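Local coordinates for glycosyl hydrolase, family 8 (Clostridium perfringens, PDB 3REN), which probably hydrolyses alpha-glucosidic bonds in starch-like glucans as an alpha-amylase with an (alpha/alpha)6-barrel fold, at residues E154-D158 against T169-Y173. Numbering follows the deposited sequence.
Sequences ETLVD and TTLCY
D158 reaches across to T170 with both carboxylate oxygens, joining two short strands, 155-160 and 168-170, in a connection between helices of the (alpha/alpha)6 barrel. OD1 of D158 accepts the backbone N-H of T170 through its syn lone pair, at 2.8 Å and almost straight (171°). The second oxygen, OD2, takes the hydroxyl OG1 of T170; the modelled 2.4 Å is very short, so its exact length is doubtful. With chi1 at -56°, that hydroxyl sits beside its own backbone N. The straight N-H bond to OD1 probably limits the rotation of the carboxylate, with the hydroxyl as a second, less certain restraint. Y173, on the 3-10 turn that follows, lies against the same group: OD1 of D158 stands 3.1 Å above one ring face, towards the rim, with carboxylate and ring planes 35° apart. CB of D158 is 3.5 Å from CE2 of Y173. One residue before T170, the hydroxyl OG1 of the buried T169 donates to the carbonyl O of L156 at 3.0 Å, from above the carbonyl plane. Backbone bonds tie D158 to T113, at the start of helix 113-130, and to T168, and T169 to F216; the T113 hydroxyl bonds to V157 O. L156 packs on helix 113-130 and T155 on helix 188-201. The methyl CG2 of T155, anti to its backbone N, points at T169 OG1, 3.1 Å away.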
ATOM      1  N   GLU A 154      -8.940   6.231  20.972  1.00 25.60           N
ATOM      2  CA  GLU A 154      -9.129   6.606  19.582  1.00 25.00           C
ATOM      3  C   GLU A 154      -7.922   6.422  18.649  1.00 23.70           C
ATOM      4  O   GLU A 154      -7.977   6.866  17.513  1.00 23.76           O
ATOM      5  CB  GLU A 154      -9.708   8.015  19.489  1.00 24.86           C
ATOM      6  CG  GLU A 154     -11.142   8.082  19.980  1.00 29.84           C
ATOM      7  CD  GLU A 154     -11.638   9.505  20.107  1.00 36.08           C
ATOM      8  OE1 GLU A 154     -12.731   9.810  19.572  1.00 37.67           O
ATOM      9  OE2 GLU A 154     -10.917  10.320  20.740  1.00 40.04           O
ATOM     10  N   THR A 155      -6.853   5.788  19.131  1.00 22.60           N
ATOM     11  CA  THR A 155      -5.677   5.456  18.308  1.00 22.04           C
ATOM     12  C   THR A 155      -5.684   3.940  17.974  1.00 20.50           C
ATOM     13  O   THR A 155      -5.823   3.117  18.875  1.00 19.36           O
ATOM     14  CB  THR A 155      -4.369   5.736  19.085  1.00 22.78           C
ATOM     15  OG1 THR A 155      -4.299   7.119  19.420  1.00 25.90           O
ATOM     16  CG2 THR A 155      -3.106   5.353  18.284  1.00 22.91           C
ATOM     17  N   LEU A 156      -5.524   3.598  16.698  1.00 18.07           N
ATOM     18  CA  LEU A 156      -5.303   2.215  16.267  1.00 17.44           C
ATOM     19  C   LEU A 156      -3.812   1.857  16.315  1.00 17.47           C
ATOM     20  O   LEU A 156      -2.966   2.538  15.712  1.00 17.71           O
ATOM     21  CB  LEU A 156      -5.836   1.988  14.827  1.00 16.93           C
ATOM     22  CG  LEU A 156      -7.294   2.292  14.498  1.00 16.05           C
ATOM     23  CD1 LEU A 156      -7.676   1.742  13.104  1.00 12.07           C
ATOM     24  CD2 LEU A 156      -8.169   1.640  15.573  1.00 16.45           C
ATOM     25  N   VAL A 157      -3.488   0.790  17.025  1.00 16.43           N
ATOM     26  CA  VAL A 157      -2.113   0.307  17.048  1.00 16.10           C
ATOM     27  C   VAL A 157      -1.894  -0.665  15.904  1.00 15.96           C
ATOM     28  O   VAL A 157      -2.886  -1.229  15.364  1.00 15.69           O
ATOM     29  CB  VAL A 157      -1.759  -0.333  18.425  1.00 16.25           C
ATOM     30  CG1 VAL A 157      -2.056   0.687  19.544  1.00 17.45           C
ATOM     31  CG2 VAL A 157      -2.547  -1.603  18.640  1.00 15.98           C
ATOM     32  N   ASP A 158      -0.618  -0.862  15.556  1.00 14.71           N
ATOM     33  CA  ASP A 158      -0.230  -1.572  14.366  1.00 16.15           C
ATOM     34  C   ASP A 158      -0.524  -3.043  14.434  1.00 16.88           C
ATOM     35  O   ASP A 158      -0.936  -3.624  13.434  1.00 17.10           O
ATOM     36  CB  ASP A 158       1.284  -1.484  14.119  1.00 14.90           C
ATOM     37  CG  ASP A 158       1.758  -0.089  13.715  1.00 16.55           C
ATOM     38  OD1 ASP A 158       0.934   0.815  13.379  1.00 15.34           O
ATOM     39  OD2 ASP A 158       2.998   0.094  13.726  1.00 16.13           O
ATOM     40  N   THR A 169       2.029   3.074  16.660  1.00 19.21           N
ATOM     41  CA  THR A 169       1.225   3.432  15.511  1.00 19.21           C
ATOM     42  C   THR A 169       2.138   3.987  14.416  1.00 18.50           C
ATOM     43  O   THR A 169       2.675   5.093  14.536  1.00 19.07           O
ATOM     44  CB  THR A 169       0.167   4.488  15.932  1.00 19.50           C
ATOM     45  OG1 THR A 169      -0.654   3.912  16.943  1.00 23.25           O
ATOM     46  CG2 THR A 169      -0.744   4.951  14.769  1.00 20.75           C
ATOM     47  N   THR A 170       2.299   3.230  13.345  1.00 16.18           N
ATOM     48  CA  THR A 170       3.063   3.702  12.195  1.00 15.66           C
ATOM     49  C   THR A 170       2.143   4.654  11.457  1.00 14.86           C
ATOM     50  O   THR A 170       0.974   4.353  11.267  1.00 15.55           O
ATOM     51  CB  THR A 170       3.495   2.480  11.408  1.00 15.25           C
ATOM     52  OG1 THR A 170       4.213   1.657  12.329  1.00 18.06           O
ATOM     53  CG2 THR A 170       4.403   2.810  10.231  1.00 14.75           C
ATOM     54  N   LEU A 171       2.629   5.829  11.087  1.00 13.83           N
ATOM     55  CA  LEU A 171       1.749   6.816  10.491  1.00 13.50           C
ATOM     56  C   LEU A 171       1.134   6.385   9.158  1.00 13.88           C
ATOM     57  O   LEU A 171      -0.017   6.739   8.892  1.00 13.95           O
ATOM     58  CB  LEU A 171       2.428   8.197  10.348  1.00 12.16           C
ATOM     59  CG  LEU A 171       2.257   9.143  11.550  1.00 12.86           C
ATOM     60  CD1 LEU A 171       3.052   8.549  12.746  1.00  8.23           C
ATOM     61  CD2 LEU A 171       2.751  10.556  11.245  1.00 11.72           C
ATOM     62  N   CYS A 172       1.877   5.625   8.346  1.00 13.37           N
ATOM     63  CA  CYS A 172       1.322   5.111   7.072  1.00 14.50           C
ATOM     64  C   CYS A 172       0.142   4.118   7.262  1.00 14.98           C
ATOM     65  O   CYS A 172      -0.599   3.879   6.309  1.00 15.38           O
ATOM     66  CB  CYS A 172       2.403   4.475   6.180  1.00 13.57           C
ATOM     67  SG  CYS A 172       3.137   2.983   6.804  1.00 16.25           S
ATOM     68  N   TYR A 173       0.010   3.539   8.458  1.00 14.52           N
ATOM     69  CA  TYR A 173      -1.155   2.689   8.818  1.00 15.22           C
ATOM     70  C   TYR A 173      -2.439   3.502   9.002  1.00 15.37           C
ATOM     71  O   TYR A 173      -3.533   2.928   9.007  1.00 17.33           O
ATOM     72  CB  TYR A 173      -0.920   1.966  10.138  1.00 14.81           C
ATOM     73  CG  TYR A 173      -0.070   0.711  10.067  1.00 15.33           C
ATOM     74  CD1 TYR A 173       1.096   0.666   9.314  1.00 14.17           C
ATOM     75  CD2 TYR A 173      -0.421  -0.419  10.804  1.00 14.98           C
ATOM     76  CE1 TYR A 173       1.868  -0.481   9.289  1.00 17.59           C
ATOM     77  CE2 TYR A 173       0.340  -1.556  10.785  1.00 14.76           C
ATOM     78  CZ  TYR A 173       1.476  -1.582  10.027  1.00 18.10           C
ATOM     79  OH  TYR A 173       2.252  -2.723  10.015  1.00 24.03           O
TER